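Local coordinates for protein kojibiose phosphorylase (Gut metagenome, PDB 6W0P) that belongs, as a kojibiose phosphorylase, to glycoside hydrolase family 65, whose members join an N-terminal beta domain to a helical catalytic domain and a small C-terminal domain, at residues K299-D310 / N699-I707; I314-A324 / I664-W673. One frame throughout, in Å; residues are numbered along the deposited sequence.

Contact 1. Residues K299-D310 / N699-I707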
loop_
_atom_site.group_PDB
_atom_site.type_symbol
_atom_site.label_atom_id
_atom_site.label_comp_id
_atom_site.label_asym_id
_atom_site.label_seq_id
_atom_site.Cartn_x
_atom_site.Cartn_y
_atom_site.Cartn_z
ATOM N N LYS A 299 -34.146 19.675 26.224
ATOM C CA LYS A 299 -34.080 18.208 26.084
ATOM C C LYS A 299 -32.727 17.690 26.594
ATOM O O LYS A 299 -32.712 16.567 27.157
ATOM C CB LYS A 299 -34.444 17.794 24.654
ATOM C CG LYS A 299 -35.953 17.814 24.381
ATOM C CD LYS A 299 -36.410 17.051 23.168
ATOM C CE LYS A 299 -35.629 17.421 21.917
ATOM N NZ LYS A 299 -36.040 16.649 20.696
ATOM N N SER A 300 -31.638 18.447 26.460
ATOM C CA SER A 300 -30.288 17.846 26.559
ATOM C C SER A 300 -29.250 18.721 27.272
ATOM O O SER A 300 -28.117 18.192 27.451
ATOM C CB SER A 300 -29.813 17.432 25.188
ATOM O OG SER A 300 -30.796 16.634 24.530
ATOM N N ASP A 301 -29.569 19.959 27.687
ATOM C CA ASP A 301 -28.541 20.880 28.256
ATOM C C ASP A 301 -27.877 20.195 29.454
ATOM O O ASP A 301 -28.562 19.455 30.160
ATOM C CB ASP A 301 -29.087 22.247 28.671
ATOM C CG ASP A 301 -27.987 23.262 28.901
ATOM O OD1 ASP A 301 -27.030 23.290 28.101
ATOM O OD2 ASP A 301 -28.081 24.009 29.893
ATOM N N ILE A 302 -26.565 20.370 29.610
ATOM C CA ILE A 302 -25.803 19.881 30.788
ATOM C C ILE A 302 -25.283 21.087 31.570
ATOM O O ILE A 302 -24.689 21.966 30.940
ATOM C CB ILE A 302 -24.667 18.951 30.346
ATOM C CG1 ILE A 302 -25.216 17.688 29.697
ATOM C CG2 ILE A 302 -23.733 18.647 31.506
ATOM C CD1 ILE A 302 -24.138 16.736 29.341
ATOM N N LEU A 303 -25.530 21.126 32.879
ATOM C CA LEU A 303 -25.014 22.189 33.765
ATOM C C LEU A 303 -23.781 21.640 34.465
ATOM O O LEU A 303 -23.822 20.492 34.911
ATOM C CB LEU A 303 -26.057 22.596 34.804
ATOM C CG LEU A 303 -27.347 23.227 34.291
ATOM C CD1 LEU A 303 -28.241 23.610 35.470
ATOM C CD2 LEU A 303 -27.043 24.454 33.477
ATOM N N ILE A 304 -22.741 22.458 34.569
ATOM C CA ILE A 304 -21.512 22.126 35.333
ATOM C C ILE A 304 -21.211 23.316 36.228
ATOM O O ILE A 304 -21.052 24.444 35.679
ATOM C CB ILE A 304 -20.350 21.776 34.387
ATOM C CG1 ILE A 304 -20.668 20.492 33.604
ATOM C CG2 ILE A 304 -19.057 21.666 35.188
ATOM C CD1 ILE A 304 -19.606 20.050 32.634
ATOM N N ASP A 305 -21.148 23.073 37.542
ATOM C CA ASP A 305 -20.821 24.107 38.553
ATOM C C ASP A 305 -19.417 23.818 39.077
ATOM O O ASP A 305 -19.144 22.659 39.396
ATOM C CB ASP A 305 -21.860 24.145 39.673
ATOM C CG ASP A 305 -21.641 25.276 40.657
ATOM O OD1 ASP A 305 -21.801 26.437 40.260
ATOM O OD2 ASP A 305 -21.246 24.987 41.788
ATOM N N GLY A 306 -18.570 24.843 39.155
ATOM C CA GLY A 306 -17.209 24.730 39.706
ATOM C C GLY A 306 -16.155 24.721 38.617
ATOM O O GLY A 306 -14.965 24.700 38.982
ATOM N N SER A 307 -16.555 24.771 37.333
ATOM C CA SER A 307 -15.633 24.830 36.169
ATOM C C SER A 307 -16.296 25.567 34.999
ATOM O O SER A 307 -16.999 24.924 34.235
ATOM C CB SER A 307 -15.163 23.472 35.748
ATOM O OG SER A 307 -14.397 23.576 34.556
ATOM N N ASP A 308 -16.106 26.883 34.919
ATOM C CA ASP A 308 -16.615 27.747 33.826
ATOM C C ASP A 308 -16.089 27.192 32.506
ATOM O O ASP A 308 -16.824 27.250 31.502
ATOM C CB ASP A 308 -16.197 29.208 34.023
ATOM C CG ASP A 308 -16.778 29.836 35.285
ATOM O OD1 ASP A 308 -17.876 29.406 35.719
ATOM O OD2 ASP A 308 -16.144 30.767 35.802
ATOM N N SER A 309 -14.861 26.674 32.530
ATOM C CA SER A 309 -14.162 26.101 31.358
ATOM C C SER A 309 -14.929 24.863 30.862
ATOM O O SER A 309 -15.177 24.738 29.634
ATOM C CB SER A 309 -12.754 25.781 31.709
ATOM O OG SER A 309 -12.188 24.971 30.680
ATOM N N ASP A 310 -15.359 23.994 31.772
ATOM C CA ASP A 310 -16.097 22.762 31.390
ATOM C C ASP A 310 -17.536 23.145 31.035
ATOM O O ASP A 310 -18.115 22.513 30.163
ATOM C CB ASP A 310 -15.995 21.688 32.472
ATOM C CG ASP A 310 -14.719 20.869 32.413
ATOM O OD1 ASP A 310 -14.138 20.772 31.320
ATOM O OD2 ASP A 310 -14.355 20.291 33.447
ATOM N N ASN A 699 -13.404 17.990 40.071
ATOM C CA ASN A 699 -13.360 19.420 39.670
ATOM C C ASN A 699 -14.738 20.088 39.722
ATOM O O ASN A 699 -14.783 21.317 39.524
ATOM C CB ASN A 699 -12.803 19.550 38.250
ATOM C CG ASN A 699 -11.405 18.978 38.144
ATOM O OD1 ASN A 699 -10.545 19.275 38.970
ATOM N ND2 ASN A 699 -11.175 18.144 37.146
ATOM N N TRP A 700 -15.837 19.351 39.889
ATOM C CA TRP A 700 -17.199 19.951 39.807
ATOM C C TRP A 700 -17.927 19.825 41.154
ATOM O O TRP A 700 -18.025 18.698 41.677
ATOM C CB TRP A 700 -18.051 19.313 38.701
ATOM C CG TRP A 700 -17.460 19.270 37.324
ATOM C CD1 TRP A 700 -16.510 20.091 36.804
ATOM C CD2 TRP A 700 -17.835 18.371 36.262
ATOM N NE1 TRP A 700 -16.232 19.731 35.517
ATOM C CE2 TRP A 700 -17.032 18.688 35.150
ATOM C CE3 TRP A 700 -18.757 17.330 36.146
ATOM C CZ2 TRP A 700 -17.131 18.013 33.931
ATOM C CZ3 TRP A 700 -18.844 16.651 34.952
ATOM C CH2 TRP A 700 -18.029 16.978 33.859
ATOM N N ASN A 701 -18.529 20.923 41.612
ATOM C CA ASN A 701 -19.451 20.967 42.783
ATOM C C ASN A 701 -20.692 20.140 42.458
ATOM O O ASN A 701 -21.040 19.285 43.241
ATOM C CB ASN A 701 -19.852 22.401 43.138
ATOM C CG ASN A 701 -18.652 23.231 43.533
ATOM O OD1 ASN A 701 -17.743 22.703 44.185
ATOM N ND2 ASN A 701 -18.631 24.500 43.124
ATOM N N TYR A 702 -21.285 20.346 41.292
ATOM C CA TYR A 702 -22.390 19.511 40.784
ATOM C C TYR A 702 -22.326 19.482 39.265
ATOM O O TYR A 702 -21.663 20.337 38.656
ATOM C CB TYR A 702 -23.728 19.992 41.350
ATOM C CG TYR A 702 -24.312 21.290 40.840
ATOM C CD1 TYR A 702 -24.889 21.375 39.575
ATOM C CD2 TYR A 702 -24.378 22.423 41.655
ATOM C CE1 TYR A 702 -25.451 22.558 39.113
ATOM C CE2 TYR A 702 -24.957 23.606 41.218
ATOM C CZ TYR A 702 -25.495 23.668 39.944
ATOM O OH TYR A 702 -26.089 24.811 39.500
ATOM N N TYR A 703 -22.984 18.492 38.673
ATOM C CA TYR A 703 -23.334 18.479 37.238
ATOM C C TYR A 703 -24.790 18.044 37.124
ATOM O O TYR A 703 -25.329 17.365 38.047
ATOM C CB TYR A 703 -22.405 17.566 36.434
ATOM C CG TYR A 703 -22.398 16.129 36.877
ATOM C CD1 TYR A 703 -21.551 15.682 37.872
ATOM C CD2 TYR A 703 -23.236 15.201 36.281
ATOM C CE1 TYR A 703 -21.560 14.357 38.285
ATOM C CE2 TYR A 703 -23.241 13.869 36.660
ATOM C CZ TYR A 703 -22.403 13.446 37.671
ATOM O OH TYR A 703 -22.419 12.137 38.047
ATOM N N GLN A 704 -25.402 18.394 35.997
ATOM C CA GLN A 704 -26.811 18.049 35.713
ATOM C C GLN A 704 -26.909 17.750 34.228
ATOM O O GLN A 704 -26.383 18.568 33.445
ATOM C CB GLN A 704 -27.736 19.187 36.147
ATOM C CG GLN A 704 -29.220 18.942 35.895
ATOM C CD GLN A 704 -30.031 20.114 36.390
ATOM O OE1 GLN A 704 -30.269 20.275 37.585
ATOM N NE2 GLN A 704 -30.447 20.961 35.475
ATOM N N PHE A 705 -27.538 16.627 33.883
ATOM C CA PHE A 705 -27.813 16.219 32.487
ATOM C C PHE A 705 -29.301 15.917 32.338
ATOM O O PHE A 705 -29.975 15.711 33.366
ATOM C CB PHE A 705 -26.936 15.048 32.054
ATOM C CG PHE A 705 -27.122 13.752 32.797
ATOM C CD1 PHE A 705 -28.051 12.814 32.376
ATOM C CD2 PHE A 705 -26.284 13.421 33.848
ATOM C CE1 PHE A 705 -28.197 11.610 33.049
ATOM C CE2 PHE A 705 -26.433 12.217 34.521
ATOM C CZ PHE A 705 -27.384 11.315 34.117
ATOM N N LYS A 706 -29.785 15.975 31.093
ATOM C CA LYS A 706 -31.183 15.703 30.690
ATOM C C LYS A 706 -31.171 14.676 29.556
ATOM O O LYS A 706 -30.349 14.833 28.610
ATOM C CB LYS A 706 -31.879 16.991 30.267
ATOM C CG LYS A 706 -32.067 18.015 31.379
ATOM C CD LYS A 706 -32.744 19.269 30.881
ATOM C CE LYS A 706 -32.859 20.363 31.912
ATOM N NZ LYS A 706 -34.078 20.188 32.734
ATOM N N ILE A 707 -32.036 13.672 29.671
ATOM C CA ILE A 707 -32.231 12.555 28.709
ATOM C C ILE A 707 -33.709 12.165 28.725
ATOM O O ILE A 707 -34.407 12.400 29.735
ATOM C CB ILE A 707 -31.350 11.328 29.023
ATOM C CG1 ILE A 707 -31.641 10.740 30.402
ATOM C CG2 ILE A 707 -29.882 11.653 28.843
ATOM C CD1 ILE A 707 -30.773 9.556 30.759
HETATM O O HOH W 1 -27.734 15.498 28.319
HETATM O O HOH W 2 -30.776 14.321 25.893
HETATM O O HOH W 3 -29.342 20.670 32.523
#
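Ile304 lies over the indole of Trp700: its CG2 methyl sits 3.3 Å from the centroid of the five-membered ring, only 7° off the ring normal, a close CH-pi contact. CG1 runs beside the backbone N of Ile304 (chi1 -65°) and the chain stays extended, which carries CD1 along to the six-membered ring near CZ2. The apolar strip continues with Ile302, whose CG1 meets CB of Phe705. Beneath these side chains, strands 303-305 and 702-707 pair antiparallel; Leu303 and Gln704 form a hydrogen-bonded pair, each N reaching the other's O at 2.8 Å. Their side chains lie side by side on the other face of the sheet, Leu303 CD1 touching Gln704 NE2 at 3.4 Å. Next to them the Tyr702 ring takes Asp305 CB over its centre, and Lys717 adds a cation-pi contact to the same ring.

Toward Gly306 and Asn701 the contact becomes polar. Asn701 ND2 gives a 3.0 Å bond to Asp305 OD2, reaching it from above the carboxylate plane. Trp700 NE1 donates to Asp310 OD2 at 2.8 Å; the bond leaves in the ring plane, yet ring and carboxylate stand 86° apart. Asp310 OD1 is held by Thr649, so both oxygens of the buried carboxylate are engaged. At the opposite end water 1 donates to both Ser300 O and Lys706 O, at 2.9 and 2.7 Å.

Strand 303-305 is an outer strand of a five-stranded antiparallel sheet, with 712-718 on the far side of 702-709. Helix 666-680 packs against Trp700, Tyr703 and Phe705, while Ile302 and Ile304 also touch Ile314 of helix 308-324.

Contact 2. Residues I314-A324 / I664-W673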
loop_
_atom_site.group_PDB
_atom_site.type_symbol
_atom_site.label_atom_id
_atom_site.label_comp_id
_atom_site.label_asym_id
_atom_site.label_seq_id
_atom_site.Cartn_x
_atom_site.Cartn_y
_atom_site.Cartn_z
ATOM N N ILE A 314 -18.788 21.837 27.472
ATOM C CA ILE A 314 -19.902 20.873 27.251
ATOM C C ILE A 314 -21.010 21.540 26.414
ATOM O O ILE A 314 -21.615 20.853 25.567
ATOM C CB ILE A 314 -20.460 20.276 28.554
ATOM C CG1 ILE A 314 -21.360 19.091 28.233
ATOM C CG2 ILE A 314 -21.186 21.301 29.417
ATOM C CD1 ILE A 314 -20.721 18.072 27.331
ATOM N N ARG A 315 -21.305 22.811 26.653
ATOM C CA ARG A 315 -22.419 23.468 25.932
ATOM C C ARG A 315 -21.973 23.705 24.486
ATOM O O ARG A 315 -22.781 23.505 23.566
ATOM C CB ARG A 315 -22.884 24.716 26.683
ATOM C CG ARG A 315 -24.270 25.135 26.227
ATOM C CD ARG A 315 -24.811 26.265 27.059
ATOM N NE ARG A 315 -25.450 25.778 28.262
ATOM C CZ ARG A 315 -25.162 26.145 29.505
ATOM N NH1 ARG A 315 -24.173 26.998 29.759
ATOM N NH2 ARG A 315 -25.871 25.623 30.493
ATOM N N TYR A 316 -20.689 23.996 24.283
ATOM C CA TYR A 316 -20.142 24.097 22.915
ATOM C C TYR A 316 -20.352 22.748 22.215
ATOM O O TYR A 316 -20.828 22.737 21.046
ATOM C CB TYR A 316 -18.676 24.559 22.931
ATOM C CG TYR A 316 -18.071 24.587 21.555
ATOM C CD1 TYR A 316 -18.367 25.602 20.659
ATOM C CD2 TYR A 316 -17.263 23.558 21.121
ATOM C CE1 TYR A 316 -17.845 25.605 19.377
ATOM C CE2 TYR A 316 -16.711 23.558 19.855
ATOM C CZ TYR A 316 -17.013 24.578 18.972
ATOM O OH TYR A 316 -16.493 24.536 17.716
ATOM N N CYS A 317 -19.954 21.646 22.872
ATOM C CA CYS A 317 -20.066 20.258 22.328
ATOM C C CYS A 317 -21.530 19.937 21.983
ATOM O O CYS A 317 -21.788 19.479 20.862
ATOM C CB CYS A 317 -19.521 19.214 23.302
ATOM S SG CYS A 317 -17.723 19.298 23.519
ATOM N N LEU A 318 -22.471 20.198 22.885
ATOM C CA LEU A 318 -23.911 19.978 22.603
ATOM C C LEU A 318 -24.324 20.827 21.378
ATOM O O LEU A 318 -25.062 20.311 20.506
ATOM C CB LEU A 318 -24.763 20.285 23.836
ATOM C CG LEU A 318 -24.449 19.428 25.063
ATOM C CD1 LEU A 318 -25.491 19.619 26.150
ATOM C CD2 LEU A 318 -24.335 17.952 24.705
ATOM N N PHE A 319 -23.852 22.067 21.305
ATOM C CA PHE A 319 -24.184 22.993 20.195
ATOM C C PHE A 319 -23.792 22.358 18.861
ATOM O O PHE A 319 -24.633 22.341 17.938
ATOM C CB PHE A 319 -23.545 24.361 20.426
ATOM C CG PHE A 319 -23.770 25.318 19.285
ATOM C CD1 PHE A 319 -24.941 26.045 19.206
ATOM C CD2 PHE A 319 -22.833 25.443 18.280
ATOM C CE1 PHE A 319 -25.162 26.903 18.143
ATOM C CE2 PHE A 319 -23.046 26.319 17.230
ATOM C CZ PHE A 319 -24.211 27.037 17.156
ATOM N N GLN A 320 -22.560 21.858 18.752
ATOM C CA GLN A 320 -22.029 21.227 17.509
ATOM C C GLN A 320 -22.755 19.908 17.183
ATOM O O GLN A 320 -22.863 19.558 15.979
ATOM C CB GLN A 320 -20.517 21.008 17.624
ATOM C CG GLN A 320 -19.714 22.304 17.618
ATOM C CD GLN A 320 -19.919 23.119 16.356
ATOM O OE1 GLN A 320 -20.475 22.655 15.352
ATOM N NE2 GLN A 320 -19.469 24.361 16.402
ATOM N N MET A 321 -23.184 19.158 18.193
ATOM C CA MET A 321 -23.926 17.891 17.977
ATOM C C MET A 321 -25.268 18.240 17.332
ATOM O O MET A 321 -25.663 17.535 16.426
ATOM C CB MET A 321 -24.180 17.100 19.270
ATOM C CG MET A 321 -22.927 16.483 19.899
ATOM S SD MET A 321 -22.180 15.225 18.856
ATOM C CE MET A 321 -23.261 13.848 19.239
ATOM N N ILE A 322 -25.924 19.289 17.801
ATOM C CA ILE A 322 -27.264 19.727 17.317
ATOM C C ILE A 322 -27.086 20.285 15.891
ATOM O O ILE A 322 -27.983 20.078 15.034
ATOM C CB ILE A 322 -27.909 20.733 18.315
ATOM C CG1 ILE A 322 -28.173 20.079 19.684
ATOM C CG2 ILE A 322 -29.189 21.278 17.721
ATOM C CD1 ILE A 322 -28.404 21.021 20.911
ATOM N N GLN A 323 -25.965 20.954 15.628
ATOM C CA GLN A 323 -25.618 21.522 14.289
ATOM C C GLN A 323 -25.316 20.399 13.295
ATOM O O GLN A 323 -25.735 20.513 12.117
ATOM C CB GLN A 323 -24.423 22.473 14.376
ATOM C CG GLN A 323 -24.779 23.845 14.944
ATOM C CD GLN A 323 -23.861 24.945 14.473
ATOM O OE1 GLN A 323 -24.323 26.006 14.087
ATOM N NE2 GLN A 323 -22.565 24.695 14.498
ATOM N N ALA A 324 -24.654 19.342 13.752
ATOM C CA ALA A 324 -24.228 18.223 12.886
ATOM C C ALA A 324 -25.432 17.435 12.348
ATOM O O ALA A 324 -25.354 16.974 11.200
ATOM C CB ALA A 324 -23.282 17.330 13.646
ATOM N N ILE A 664 -13.472 20.559 13.402
ATOM C CA ILE A 664 -13.787 20.073 14.773
ATOM C C ILE A 664 -13.752 18.543 14.709
ATOM O O ILE A 664 -13.895 17.987 13.571
ATOM C CB ILE A 664 -15.145 20.627 15.251
ATOM C CG1 ILE A 664 -16.322 20.104 14.420
ATOM C CG2 ILE A 664 -15.124 22.142 15.278
ATOM C CD1 ILE A 664 -17.648 20.653 14.870
ATOM N N HIS A 665 -13.547 17.898 15.854
ATOM C CA HIS A 665 -13.497 16.425 16.011
ATOM C C HIS A 665 -14.844 15.913 16.547
ATOM O O HIS A 665 -15.087 15.971 17.777
ATOM C CB HIS A 665 -12.349 16.040 16.933
ATOM C CG HIS A 665 -11.007 16.483 16.487
ATOM N ND1 HIS A 665 -10.620 17.782 16.552
ATOM C CD2 HIS A 665 -9.945 15.783 16.047
ATOM C CE1 HIS A 665 -9.374 17.877 16.154
ATOM N NE2 HIS A 665 -8.942 16.672 15.836
ATOM N N MET A 666 -15.669 15.406 15.641
ATOM C CA MET A 666 -17.093 15.116 15.902
ATOM C C MET A 666 -17.188 14.008 16.969
ATOM O O MET A 666 -17.949 14.168 17.917
ATOM C CB MET A 666 -17.747 14.697 14.586
ATOM C CG MET A 666 -19.156 15.188 14.398
ATOM S SD MET A 666 -19.357 16.939 14.758
ATOM C CE MET A 666 -20.498 16.787 16.127
ATOM N N THR A 667 -16.426 12.925 16.835
ATOM C CA THR A 667 -16.466 11.782 17.789
ATOM C C THR A 667 -16.008 12.255 19.172
ATOM O O THR A 667 -16.620 11.868 20.163
ATOM C CB THR A 667 -15.627 10.592 17.327
ATOM O OG1 THR A 667 -16.297 10.072 16.193
ATOM C CG2 THR A 667 -15.534 9.499 18.369
ATOM N N SER A 668 -14.971 13.068 19.222
ATOM C CA SER A 668 -14.447 13.649 20.478
ATOM C C SER A 668 -15.541 14.497 21.138
ATOM O O SER A 668 -15.712 14.415 22.378
ATOM C CB SER A 668 -13.200 14.438 20.240
ATOM O OG SER A 668 -13.001 15.297 21.353
ATOM N N ILE A 669 -16.296 15.232 20.328
ATOM C CA ILE A 669 -17.420 16.084 20.789
ATOM C C ILE A 669 -18.507 15.183 21.381
ATOM O O ILE A 669 -18.957 15.501 22.498
ATOM C CB ILE A 669 -17.895 16.992 19.632
ATOM C CG1 ILE A 669 -16.862 18.097 19.406
ATOM C CG2 ILE A 669 -19.274 17.583 19.886
ATOM C CD1 ILE A 669 -17.102 18.923 18.192
ATOM N N ALA A 670 -18.891 14.107 20.684
ATOM C CA ALA A 670 -19.917 13.143 21.135
ATOM C C ALA A 670 -19.436 12.478 22.423
ATOM O O ALA A 670 -20.255 12.277 23.320
ATOM C CB ALA A 670 -20.192 12.099 20.084
ATOM N N ALA A 671 -18.145 12.158 22.496
ATOM C CA ALA A 671 -17.530 11.400 23.607
ATOM C C ALA A 671 -17.633 12.198 24.908
ATOM O O ALA A 671 -17.635 11.563 25.960
ATOM C CB ALA A 671 -16.093 11.080 23.294
ATOM N N ALA A 672 -17.695 13.530 24.844
ATOM C CA ALA A 672 -17.739 14.381 26.051
ATOM C C ALA A 672 -19.095 14.142 26.720
ATOM O O ALA A 672 -19.143 13.919 27.953
ATOM C CB ALA A 672 -17.524 15.830 25.699
ATOM N N TRP A 673 -20.154 14.111 25.912
ATOM C CA TRP A 673 -21.517 13.835 26.410
ATOM C C TRP A 673 -21.531 12.427 27.004
ATOM O O TRP A 673 -22.054 12.260 28.105
ATOM C CB TRP A 673 -22.561 13.981 25.307
ATOM C CG TRP A 673 -23.940 13.639 25.778
ATOM C CD1 TRP A 673 -24.846 14.492 26.323
ATOM C CD2 TRP A 673 -24.559 12.347 25.772
ATOM N NE1 TRP A 673 -26.001 13.829 26.625
ATOM C CE2 TRP A 673 -25.859 12.513 26.291
ATOM C CE3 TRP A 673 -24.166 11.077 25.337
ATOM C CZ2 TRP A 673 -26.745 11.449 26.436
ATOM C CZ3 TRP A 673 -25.040 10.026 25.477
ATOM C CH2 TRP A 673 -26.317 10.212 26.013
#
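Gln320 OE1 accepts from Gln323 NE2 at 3.0 Å, the donor standing above the amide carbonyl plane, and Ile664 CD1 touches the same oxygen at 3.5 Å from across the contact. Gln323 NE2 also bonds Ser34 O, so this amide reaches beyond the two helices. With CG beside the backbone N (chi1 -69°), Gln320 lays CG over one face of the Tyr316 ring, toward its rim; the bend at chi2 (-60°) then turns the amide, whose NE2 makes a weak bond to Tyr316 OH, itself bonded to Ile32 O. Ile664 CG2 comes up to that hydroxyl at 3.7 Å.

Away from these amides the side chains that meet are apolar, though two backbone carbonyls lie among them. Ile669 packs where the helices come closest: CG2, anti to the backbone N of Ile669, presses to 3.3 Å of Cys317 O and also meets Cys317 CB, while CD1 reaches Gln320 CB. Met321 and Ile669 run antiparallel alongside each other, Met321 CG against Ile669 CG2. The bent Met321 chain sets its SD 3.6 Å from Met666 CE and its own CE 3.6 Å from Ala670 CB. Met666 CE sits among Met321 SD, Gln320 O and Ala324 CB. At the other end Cys317 SG and Ile314 CD1 both face Ala672 CB, and Leu318 CD2 approaches Trp673 CD1 at 3.9 Å, the two side chains roughly perpendicular.

The segment axes approach to 8.9 Å and cross at -122°. No hydrogen bond links segments 314-324 and 664-673, so these two helices of the family 65 catalytic region meet through van der Waals packing, largely of methyl, methylene and sulfur atoms, while the Gln323 amide bonds Gln320 within its helix and Ser34 O outside it.

How the contacts relate
Helix 308-324 serves both contacts: its first turn closes contact 1, and its later turns pack in contact 2. Helix 666-680, which supplies the second segment of contact 2, also reaches the sheet of contact 1. The centres lie about 15 Å apart, and contact 2 is the more central, about 8 Å from the centre of the chain against about 22 Å for contact 1. They meet directly where Arg315 NH2 forms a 2.8 Å salt bridge with Asp301 OD2, and where Leu318 CD1 packs 3.3 Å from Ser300 O. Contact 1 joins strand 303-305 and the start of helix 308-324 to the C-terminal region; contact 2 packs that same helix on helix 666-680 inside the catalytic region.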